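Response regulator (Xanthomonas campestris pv. campestris, PDB 3QYY) probably acts, through its GGDEF domain, as a diguanylate cyclase making the second messenger c-di-GMP, which is bound here together with magnesium. Local coordinates at residues Arg67-Ser75 and Ile86-Phe94; Leu126-Val134 and Ala155-Asp166. All blocks are in the same frame, centred on the assembly; numbering follows the deposited sequence.

Interaction 1. Residues Arg67-Ser75 and Ile86-Phe94. With MG (magnesium ion), chain I; C2E (9,9'-[(2R,3R,3aS,5S,7aR,9R,10R,10aS,12S,14aR)-3,5,10,12-tetrahydroxy-5,12-dioxidooctahydro-2H,7H-difuro[3,2-d:3',2'-j][1,3,7,9,2,8]tetraoxadiphosphacyclododecine-2,9-diyl]bis(2-amino-1,9-dihydro-6H-purin-6-one)), chain C.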
loop_
_atom_site.group_PDB
_atom_site.type_symbol
_atom_site.label_atom_id
_atom_site.label_comp_id
_atom_site.label_asym_id
_atom_site.label_seq_id
_atom_site.Cartn_x
_atom_site.Cartn_y
_atom_site.Cartn_z
ATOM N N ARG B 67 4.792 -14.890 9.136
ATOM C CA ARG B 67 4.229 -15.439 10.362
ATOM C C ARG B 67 3.359 -14.399 11.071
ATOM O O ARG B 67 2.357 -14.749 11.691
ATOM C CB ARG B 67 5.353 -15.939 11.285
ATOM C CG ARG B 67 4.879 -16.748 12.500
ATOM C CD ARG B 67 4.044 -17.980 12.107
ATOM N NE ARG B 67 4.801 -19.032 11.421
ATOM C CZ ARG B 67 5.728 -19.793 11.998
ATOM N NH1 ARG B 67 6.027 -19.624 13.283
ATOM N NH2 ARG B 67 6.349 -20.735 11.298
ATOM N N VAL B 68 3.737 -13.123 10.979
ATOM C CA VAL B 68 2.947 -12.063 11.601
ATOM C C VAL B 68 1.562 -12.013 10.953
ATOM O O VAL B 68 0.549 -11.924 11.644
ATOM C CB VAL B 68 3.605 -10.669 11.438
ATOM C CG1 VAL B 68 2.714 -9.603 12.053
ATOM C CG2 VAL B 68 4.973 -10.651 12.102
ATOM N N LEU B 69 1.520 -12.066 9.624
ATOM C CA LEU B 69 0.246 -12.028 8.908
ATOM C C LEU B 69 -0.582 -13.272 9.212
ATOM O O LEU B 69 -1.807 -13.206 9.321
ATOM C CB LEU B 69 0.483 -11.928 7.400
ATOM C CG LEU B 69 1.118 -10.627 6.899
ATOM C CD1 LEU B 69 1.426 -10.760 5.416
ATOM C CD2 LEU B 69 0.181 -9.459 7.142
ATOM N N VAL B 70 0.094 -14.411 9.344
ATOM C CA VAL B 70 -0.588 -15.658 9.652
ATOM C C VAL B 70 -1.221 -15.598 11.044
ATOM O O VAL B 70 -2.369 -16.006 11.221
ATOM C CB VAL B 70 0.383 -16.860 9.575
ATOM C CG1 VAL B 70 -0.277 -18.109 10.153
ATOM C CG2 VAL B 70 0.771 -17.110 8.124
ATOM N N ARG B 71 -0.482 -15.074 12.019
ATOM C CA ARG B 71 -0.992 -14.969 13.385
ATOM C C ARG B 71 -2.157 -13.986 13.471
ATOM O O ARG B 71 -3.109 -14.204 14.224
ATOM C CB ARG B 71 0.117 -14.528 14.350
ATOM C CG ARG B 71 0.580 -13.095 14.157
ATOM C CD ARG B 71 1.471 -12.599 15.298
ATOM N NE ARG B 71 0.759 -12.532 16.573
ATOM C CZ ARG B 71 0.598 -13.558 17.403
ATOM N NH1 ARG B 71 1.105 -14.747 17.102
ATOM N NH2 ARG B 71 -0.076 -13.398 18.535
ATOM N N LEU B 72 -2.082 -12.904 12.701
ATOM C CA LEU B 72 -3.146 -11.905 12.703
ATOM C C LEU B 72 -4.473 -12.553 12.325
ATOM O O LEU B 72 -5.475 -12.397 13.026
ATOM C CB LEU B 72 -2.815 -10.775 11.720
ATOM C CG LEU B 72 -3.826 -9.632 11.554
ATOM C CD1 LEU B 72 -3.123 -8.418 10.971
ATOM C CD2 LEU B 72 -4.980 -10.062 10.655
ATOM N N VAL B 73 -4.472 -13.283 11.215
ATOM C CA VAL B 73 -5.672 -13.952 10.736
ATOM C C VAL B 73 -6.072 -15.094 11.670
ATOM O O VAL B 73 -7.257 -15.302 11.940
ATOM C CB VAL B 73 -5.458 -14.496 9.302
ATOM C CG1 VAL B 73 -6.658 -15.317 8.860
ATOM C CG2 VAL B 73 -5.242 -13.328 8.343
ATOM N N GLU B 74 -5.079 -15.821 12.170
ATOM C CA GLU B 74 -5.342 -16.932 13.080
ATOM C C GLU B 74 -6.092 -16.436 14.317
ATOM O O GLU B 74 -7.100 -17.016 14.715
ATOM C CB GLU B 74 -4.030 -17.592 13.515
ATOM C CG GLU B 74 -4.218 -18.870 14.312
ATOM C CD GLU B 74 -2.919 -19.398 14.896
ATOM O OE1 GLU B 74 -2.916 -20.543 15.395
ATOM O OE2 GLU B 74 -1.905 -18.667 14.864
ATOM N N SER B 75 -5.599 -15.358 14.918
ATOM C CA SER B 75 -6.230 -14.804 16.111
ATOM C C SER B 75 -7.627 -14.259 15.821
ATOM O O SER B 75 -8.506 -14.302 16.684
ATOM C CB SER B 75 -5.348 -13.707 16.717
ATOM O OG SER B 75 -5.102 -12.662 15.793
ATOM N N ILE B 86 -13.063 -12.753 7.558
ATOM C CA ILE B 86 -11.869 -11.932 7.453
ATOM C C ILE B 86 -11.231 -12.226 6.101
ATOM O O ILE B 86 -11.096 -13.384 5.691
ATOM C CB ILE B 86 -10.859 -12.207 8.598
ATOM C CG1 ILE B 86 -9.617 -11.329 8.407
ATOM C CG2 ILE B 86 -10.487 -13.695 8.639
ATOM C CD1 ILE B 86 -8.689 -11.278 9.615
ATOM N N GLY B 87 -10.879 -11.164 5.387
ATOM C CA GLY B 87 -10.263 -11.331 4.089
ATOM C C GLY B 87 -9.023 -10.476 3.962
ATOM O O GLY B 87 -8.848 -9.502 4.695
ATOM N N ARG B 88 -8.158 -10.846 3.028
ATOM C CA ARG B 88 -6.932 -10.107 2.781
ATOM C C ARG B 88 -7.125 -9.357 1.464
ATOM O O ARG B 88 -7.229 -9.967 0.399
ATOM C CB ARG B 88 -5.750 -11.076 2.674
ATOM C CG ARG B 88 -4.388 -10.404 2.609
ATOM C CD ARG B 88 -3.266 -11.430 2.496
ATOM N NE ARG B 88 -1.962 -10.782 2.399
ATOM C CZ ARG B 88 -0.820 -11.416 2.156
ATOM N NH1 ARG B 88 -0.810 -12.733 1.984
ATOM N NH2 ARG B 88 0.311 -10.728 2.079
ATOM N N TRP B 89 -7.205 -8.033 1.545
ATOM C CA TRP B 89 -7.388 -7.217 0.351
ATOM C C TRP B 89 -6.139 -7.386 -0.512
ATOM O O TRP B 89 -6.209 -7.457 -1.745
ATOM C CB TRP B 89 -7.556 -5.748 0.757
ATOM C CG TRP B 89 -8.148 -4.871 -0.303
ATOM C CD1 TRP B 89 -7.574 -3.767 -0.869
ATOM C CD2 TRP B 89 -9.463 -4.973 -0.867
ATOM N NE1 TRP B 89 -8.453 -3.170 -1.743
ATOM C CE2 TRP B 89 -9.620 -3.889 -1.760
ATOM C CE3 TRP B 89 -10.528 -5.874 -0.699
ATOM C CZ2 TRP B 89 -10.800 -3.677 -2.488
ATOM C CZ3 TRP B 89 -11.704 -5.663 -1.424
ATOM C CH2 TRP B 89 -11.827 -4.571 -2.307
ATOM N N GLY B 90 -4.998 -7.468 0.164
ATOM C CA GLY B 90 -3.720 -7.631 -0.505
ATOM C C GLY B 90 -2.634 -7.015 0.359
ATOM O O GLY B 90 -2.917 -6.112 1.140
ATOM N N GLY B 91 -1.400 -7.496 0.237
ATOM C CA GLY B 91 -0.318 -6.944 1.041
ATOM C C GLY B 91 -0.601 -7.084 2.528
ATOM O O GLY B 91 -0.881 -8.186 3.001
ATOM N N ASP B 92 -0.525 -5.984 3.274
ATOM C CA ASP B 92 -0.808 -6.041 4.706
ATOM C C ASP B 92 -2.151 -5.381 5.032
ATOM O O ASP B 92 -2.368 -4.894 6.144
ATOM C CB ASP B 92 0.322 -5.378 5.503
ATOM C CG ASP B 92 0.463 -3.894 5.215
ATOM O OD1 ASP B 92 1.338 -3.265 5.844
ATOM O OD2 ASP B 92 -0.285 -3.354 4.372
ATOM N N GLU B 93 -3.056 -5.387 4.055
ATOM C CA GLU B 93 -4.378 -4.783 4.219
ATOM C C GLU B 93 -5.451 -5.869 4.304
ATOM O O GLU B 93 -5.471 -6.798 3.493
ATOM C CB GLU B 93 -4.659 -3.839 3.041
ATOM C CG GLU B 93 -5.841 -2.905 3.254
ATOM C CD GLU B 93 -5.724 -1.638 2.420
ATOM O OE1 GLU B 93 -4.652 -0.996 2.469
ATOM O OE2 GLU B 93 -6.697 -1.282 1.723
ATOM N N PHE B 94 -6.334 -5.751 5.293
ATOM C CA PHE B 94 -7.389 -6.742 5.512
ATOM C C PHE B 94 -8.770 -6.119 5.706
ATOM O O PHE B 94 -8.891 -4.950 6.070
ATOM C CB PHE B 94 -7.075 -7.569 6.767
ATOM C CG PHE B 94 -5.831 -8.402 6.655
ATOM C CD1 PHE B 94 -5.907 -9.732 6.256
ATOM C CD2 PHE B 94 -4.582 -7.848 6.920
ATOM C CE1 PHE B 94 -4.755 -10.503 6.117
ATOM C CE2 PHE B 94 -3.420 -8.610 6.783
ATOM C CZ PHE B 94 -3.509 -9.942 6.380
HETATM MG MG MG I . -0.602 -1.390 3.860
HETATM P P1 C2E C . -6.577 -0.840 -3.800
HETATM O O2P C2E C . -6.684 -1.712 -5.022
HETATM O O1P C2E C . -7.807 -0.764 -2.942
HETATM O "O5'" C2E C . -5.411 -1.323 -2.848
HETATM C "C5'" C2E C . -5.150 -0.620 -1.616
HETATM C "C4'" C2E C . -3.958 -1.312 -0.963
HETATM O "O4'" C2E C . -4.110 -2.702 -0.732
HETATM C "C3'" C2E C . -2.693 -1.177 -1.807
HETATM O "O3'" C2E C . -2.065 0.087 -1.585
HETATM C "C2'" C2E C . -1.913 -2.370 -1.355
HETATM O "O2'" C2E C . -1.108 -1.983 -0.229
HETATM C "C1'" C2E C . -2.914 -3.444 -0.961
HETATM N N9 C2E C . -3.125 -4.394 -2.085
HETATM C C8 C2E C . -4.248 -4.537 -2.821
HETATM N N7 C2E C . -4.111 -5.501 -3.754
HETATM C C5 C2E C . -2.887 -6.002 -3.624
HETATM C C6 C2E C . -2.094 -7.065 -4.292
HETATM O O6 C2E C . -2.591 -7.734 -5.231
HETATM N N1 C2E C . -0.828 -7.300 -3.860
HETATM C C2 C2E C . -0.266 -6.595 -2.841
HETATM N N2 C2E C . 0.995 -6.880 -2.461
HETATM N N3 C2E C . -0.946 -5.593 -2.179
HETATM C C4 C2E C . -2.231 -5.266 -2.526
HETATM P P11 C2E C . -1.322 0.670 -2.888
HETATM O O21 C2E C . -0.333 -0.322 -3.407
HETATM O O11 C2E C . -0.697 1.938 -2.422
HETATM O O5A C2E C . -2.385 0.993 -4.007
HETATM C C5A C2E C . -3.410 1.942 -3.710
HETATM C C4A C2E C . -4.333 2.082 -4.881
HETATM O O4A C2E C . -3.665 2.394 -6.134
HETATM C C3A C2E C . -5.162 0.831 -5.170
HETATM O O3A C2E C . -6.280 0.688 -4.272
HETATM C C2A C2E C . -5.557 1.076 -6.594
HETATM O O2A C2E C . -6.768 1.850 -6.612
HETATM C C1A C2E C . -4.398 1.829 -7.228
HETATM N N91 C2E C . -3.590 0.914 -8.066
HETATM C C81 C2E C . -2.535 0.143 -7.704
HETATM N N71 C2E C . -2.061 -0.559 -8.762
HETATM C C51 C2E C . -2.820 -0.240 -9.824
HETATM C C61 C2E C . -2.885 -0.608 -11.267
HETATM O O61 C2E C . -2.085 -1.416 -11.771
HETATM N N11 C2E C . -3.848 -0.035 -12.039
HETATM C C21 C2E C . -4.754 0.863 -11.539
HETATM N N21 C2E C . -5.689 1.395 -12.364
HETATM N N31 C2E C . -4.743 1.239 -10.226
HETATM C C41 C2E C . -3.816 0.726 -9.348
HETATM O O HOH W 1 0.825 -0.798 5.430
HETATM O O HOH W 2 -2.045 -1.724 2.462
HETATM O O HOH W 3 -0.700 0.782 3.331
#

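Interaction 2. Residues Leu126-Val134 and Ala155-Asp166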
loop_
_atom_site.group_PDB
_atom_site.type_symbol
_atom_site.label_atom_id
_atom_site.label_comp_id
_atom_site.label_asym_id
_atom_site.label_seq_id
_atom_site.Cartn_x
_atom_site.Cartn_y
_atom_site.Cartn_z
ATOM N N LEU B 126 1.881 -5.835 17.031
ATOM C CA LEU B 126 1.310 -5.326 15.792
ATOM C C LEU B 126 0.581 -4.007 16.007
ATOM O O LEU B 126 -0.191 -3.857 16.956
ATOM C CB LEU B 126 0.336 -6.341 15.186
ATOM C CG LEU B 126 0.871 -7.664 14.627
ATOM C CD1 LEU B 126 1.365 -8.557 15.755
ATOM C CD2 LEU B 126 -0.239 -8.360 13.856
ATOM N N HIS B 127 0.837 -3.054 15.116
ATOM C CA HIS B 127 0.200 -1.744 15.158
ATOM C C HIS B 127 -0.708 -1.684 13.937
ATOM O O HIS B 127 -0.269 -1.955 12.816
ATOM C CB HIS B 127 1.258 -0.644 15.113
ATOM C CG HIS B 127 2.202 -0.674 16.276
ATOM N ND1 HIS B 127 3.340 0.101 16.335
ATOM C CD2 HIS B 127 2.174 -1.389 17.426
ATOM C CE1 HIS B 127 3.973 -0.135 17.470
ATOM N NE2 HIS B 127 3.287 -1.036 18.151
ATOM N N VAL B 128 -1.973 -1.337 14.153
ATOM C CA VAL B 128 -2.945 -1.308 13.066
ATOM C C VAL B 128 -3.835 -0.071 13.007
ATOM O O VAL B 128 -4.284 0.438 14.037
ATOM C CB VAL B 128 -3.872 -2.547 13.157
ATOM C CG1 VAL B 128 -4.915 -2.520 12.042
ATOM C CG2 VAL B 128 -3.043 -3.817 13.096
ATOM N N SER B 129 -4.087 0.397 11.785
ATOM C CA SER B 129 -4.967 1.532 11.542
ATOM C C SER B 129 -6.265 0.913 11.034
ATOM O O SER B 129 -6.246 0.122 10.089
ATOM C CB SER B 129 -4.383 2.458 10.472
ATOM O OG SER B 129 -3.267 3.172 10.970
ATOM N N ALA B 130 -7.387 1.265 11.652
ATOM C CA ALA B 130 -8.665 0.694 11.249
ATOM C C ALA B 130 -9.784 1.704 11.048
ATOM O O ALA B 130 -9.820 2.754 11.696
ATOM C CB ALA B 130 -9.098 -0.354 12.272
ATOM N N GLY B 131 -10.696 1.363 10.142
ATOM C CA GLY B 131 -11.843 2.205 9.851
ATOM C C GLY B 131 -13.086 1.336 9.743
ATOM O O GLY B 131 -13.028 0.223 9.206
ATOM N N SER B 132 -14.213 1.822 10.249
ATOM C CA SER B 132 -15.448 1.046 10.193
ATOM C C SER B 132 -16.619 1.804 9.576
ATOM O O SER B 132 -16.635 3.038 9.537
ATOM C CB SER B 132 -15.840 0.579 11.601
ATOM O OG SER B 132 -16.134 1.682 12.447
ATOM N N ALA B 133 -17.593 1.043 9.087
ATOM C CA ALA B 133 -18.808 1.591 8.495
ATOM C C ALA B 133 -19.929 0.586 8.764
ATOM O O ALA B 133 -19.708 -0.626 8.720
ATOM C CB ALA B 133 -18.629 1.799 6.993
ATOM N N VAL B 134 -21.126 1.088 9.052
ATOM C CA VAL B 134 -22.262 0.219 9.332
ATOM C C VAL B 134 -23.236 0.183 8.160
ATOM O O VAL B 134 -23.522 1.209 7.541
ATOM C CB VAL B 134 -23.016 0.686 10.601
ATOM C CG1 VAL B 134 -22.090 0.624 11.805
ATOM C CG2 VAL B 134 -23.532 2.103 10.407
ATOM N N ALA B 155 -7.769 7.244 10.315
ATOM C CA ALA B 155 -7.068 6.656 11.449
ATOM C C ALA B 155 -5.568 6.646 11.168
ATOM O O ALA B 155 -4.761 7.022 12.017
ATOM C CB ALA B 155 -7.560 5.234 11.691
ATOM N N LYS B 156 -5.211 6.222 9.962
ATOM C CA LYS B 156 -3.819 6.145 9.540
ATOM C C LYS B 156 -3.097 7.489 9.649
ATOM O O LYS B 156 -2.008 7.571 10.217
ATOM C CB LYS B 156 -3.746 5.639 8.094
ATOM C CG LYS B 156 -2.348 5.682 7.486
ATOM C CD LYS B 156 -1.427 4.618 8.063
ATOM C CE LYS B 156 -1.789 3.231 7.554
ATOM N NZ LYS B 156 -0.767 2.206 7.933
ATOM N N PHE B 157 -3.707 8.538 9.110
ATOM C CA PHE B 157 -3.094 9.861 9.139
ATOM C C PHE B 157 -3.209 10.606 10.463
ATOM O O PHE B 157 -2.685 11.712 10.602
ATOM C CB PHE B 157 -3.650 10.725 8.005
ATOM C CG PHE B 157 -3.004 10.456 6.678
ATOM C CD1 PHE B 157 -3.199 9.241 6.027
ATOM C CD2 PHE B 157 -2.168 11.406 6.093
ATOM C CE1 PHE B 157 -2.567 8.973 4.812
ATOM C CE2 PHE B 157 -1.532 11.150 4.881
ATOM C CZ PHE B 157 -1.732 9.931 4.237
ATOM N N SER B 158 -3.884 10.007 11.438
ATOM C CA SER B 158 -4.015 10.640 12.743
ATOM C C SER B 158 -3.037 9.994 13.718
ATOM O O SER B 158 -3.077 10.256 14.919
ATOM C CB SER B 158 -5.448 10.506 13.271
ATOM O OG SER B 158 -5.771 9.157 13.545
ATOM N N GLY B 159 -2.159 9.140 13.197
ATOM C CA GLY B 159 -1.183 8.485 14.049
ATOM C C GLY B 159 -1.245 6.969 14.038
ATOM O O GLY B 159 -0.340 6.307 14.541
ATOM N N GLY B 160 -2.311 6.416 13.471
ATOM C CA GLY B 160 -2.446 4.972 13.420
ATOM C C GLY B 160 -2.775 4.366 14.771
ATOM O O GLY B 160 -3.165 5.076 15.700
ATOM N N ARG B 161 -2.610 3.052 14.878
ATOM C CA ARG B 161 -2.894 2.320 16.112
ATOM C C ARG B 161 -4.223 2.747 16.723
ATOM O O ARG B 161 -4.318 2.971 17.929
ATOM C CB ARG B 161 -1.771 2.532 17.135
ATOM C CG ARG B 161 -0.392 2.127 16.644
ATOM C CD ARG B 161 0.511 1.738 17.805
ATOM N NE ARG B 161 0.623 2.790 18.810
ATOM C CZ ARG B 161 1.241 2.640 19.978
ATOM N NH1 ARG B 161 1.295 3.651 20.835
ATOM N NH2 ARG B 161 1.801 1.480 20.293
ATOM N N ARG B 162 -5.251 2.853 15.887
ATOM C CA ARG B 162 -6.567 3.265 16.351
ATOM C C ARG B 162 -7.654 2.935 15.339
ATOM O O ARG B 162 -7.370 2.627 14.179
ATOM C CB ARG B 162 -6.574 4.770 16.619
ATOM C CG ARG B 162 -6.238 5.598 15.390
ATOM C CD ARG B 162 -6.049 7.065 15.736
ATOM N NE ARG B 162 -7.283 7.689 16.200
ATOM C CZ ARG B 162 -7.381 8.962 16.569
ATOM N NH1 ARG B 162 -8.545 9.452 16.978
ATOM N NH2 ARG B 162 -6.312 9.748 16.530
ATOM N N LEU B 163 -8.900 3.008 15.793
ATOM C CA LEU B 163 -10.059 2.741 14.951
ATOM C C LEU B 163 -10.914 3.994 14.830
ATOM O O LEU B 163 -11.297 4.589 15.837
ATOM C CB LEU B 163 -10.912 1.618 15.550
ATOM C CG LEU B 163 -12.340 1.495 14.998
ATOM C CD1 LEU B 163 -12.311 1.015 13.554
ATOM C CD2 LEU B 163 -13.138 0.528 15.858
ATOM N N VAL B 164 -11.202 4.394 13.597
ATOM C CA VAL B 164 -12.046 5.555 13.336
ATOM C C VAL B 164 -13.310 5.053 12.645
ATOM O O VAL B 164 -13.233 4.222 11.739
ATOM C CB VAL B 164 -11.339 6.574 12.417
ATOM C CG1 VAL B 164 -12.322 7.651 11.981
ATOM C CG2 VAL B 164 -10.161 7.198 13.148
ATOM N N ARG B 165 -14.469 5.547 13.073
ATOM C CA ARG B 165 -15.742 5.125 12.485
ATOM C C ARG B 165 -16.275 6.133 11.473
ATOM O O ARG B 165 -16.063 7.339 11.614
ATOM C CB ARG B 165 -16.798 4.920 13.581
ATOM C CG ARG B 165 -17.134 6.187 14.355
ATOM C CD ARG B 165 -18.400 6.049 15.197
ATOM N NE ARG B 165 -18.319 4.988 16.198
ATOM C CZ ARG B 165 -19.201 4.824 17.180
ATOM N NH1 ARG B 165 -20.228 5.656 17.293
ATOM N NH2 ARG B 165 -19.066 3.829 18.045
ATOM N N ASP B 166 -16.974 5.634 10.458
ATOM C CA ASP B 166 -17.548 6.489 9.425
ATOM C C ASP B 166 -18.640 7.372 10.024
ATOM O O ASP B 166 -19.238 6.951 11.037
ATOM C CB ASP B 166 -18.144 5.628 8.308
ATOM C CG ASP B 166 -18.992 6.432 7.334
ATOM O OD1 ASP B 166 -18.464 7.380 6.720
ATOM O OD2 ASP B 166 -20.188 6.109 7.181
#

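Interaction 1. Residues Arg67-Ser75 and Ile86-Phe94
Leu72, Leu69 and Val73, leucines and a valine on the inner side of helix 62-77, close on the Phe94 ring, each from its own direction. Leu72 CD2 sits over the centre of one face, a CH-pi contact 4.2 Å from the centroid and only 4° off the ring normal; with CG anti to the backbone N (chi1 179°), the leucine stretches out from the helix to get there. Leu69 CD2 meets the edge in the ring plane, 3.7 Å from Phe94 CE2, while the branched Val73 puts CG2 near Phe94 CE1 and turns CG1 to Ile86. The second branch of Leu69 serves a polar neighbour: CD1 lies over one face of the Arg88 guanidinium, 3.5 Å from NH2. Arg88, extended from CG to NE, is held flat side-on, NE and NH2 both donating to Gly91 O, with NE 2.9 Å away on a lone pair. Arg88 NH1 forms a salt bridge with Asp14, and NH2 also bonds a guanine O61 of bound c-di-GMP. Within the turn, Asp92 takes chi1 64°, which leads its carboxylate away from the helix to bind magnesium through OD2 at 2.0 Å; Asp49 is the other protein ligand. Trp89 NE1 donates nearly straight to phosphate O1P of another c-di-GMP at 2.8 Å. Gly90 and Gly91 adopt backbone angles suited to glycine, completing the type II' hairpin turn that carries the GGDEF signature of the active site.

Interaction 2. Residues Leu126-Val134 and Ala155-Asp166
Arg161, just ahead of strand 162-165, lays its aliphatic chain along His127, just ahead of strand 128-134, beside a beta-alpha-beta crossover in which helix 141-157 links these parallel strands. From CB, CG swings to the position anti to the carbonyl carbon (chi1 -57°) and packs 3.6 Å from His127 CB. CD then rests over the imidazole face in a CH-pi contact, 3.5 Å from the ring centroid and offset toward the rim. The chain bends at chi3, and NH2 stays beside the ring, 3.6 Å from His127 NE2, while its charge pairs with Glu117; the guanidinium is turned 66° from the imidazole. A long, flexible arginine suits this exposed site, where methylenes can cover a ring and the tip still reach an acid.

Further along, the strands exchange backbone bonds as parallel neighbours do: Ala130 N donates to Arg162 O and Ala130 O accepts from Val164 N. Small Ala130 lets Leu163 CD1 come within 3.7 Å of its CB. Where the helix ends in a Schellman motif, Gly159 and Gly160 take positive phi, and Gly160 CA lies only 3.1 Å from Ser129 OG, which is hydrogen-bonded to Asp51. Lys156, bent at chi2 and chi3, folds its methylenes past this hydroxyl and bridges Asp51 and Asp49 with its ammonium. At the far end, Asp166 N donates to Ser132 O at 2.8 Å, bringing Asp166 CB to 3.2 Å from the same oxygen.

How the interactions relate
The two interactions follow one another along the chain: interaction 1 closes at Phe94, before interaction 2 opens at Leu126. Their centres lie about 16 Å apart, at different parts of one mixed five-stranded sheet whose outermost strands are 85-90 and 162-165. Strand 44-50 runs between hairpin strand 93-98 and strand 128-134 and connects them. Direct packing also joins the contacts, for Leu126 CD2 lies 3.7 Å from Val68 CG1, and Leu126 reaches Leu72 and Arg71 on helix 62-77 as well. Both contacts lead to the magnesium site of the GGDEF domain, and Asp49, on the strand 44-50 that lies between them, is the residue there common to both.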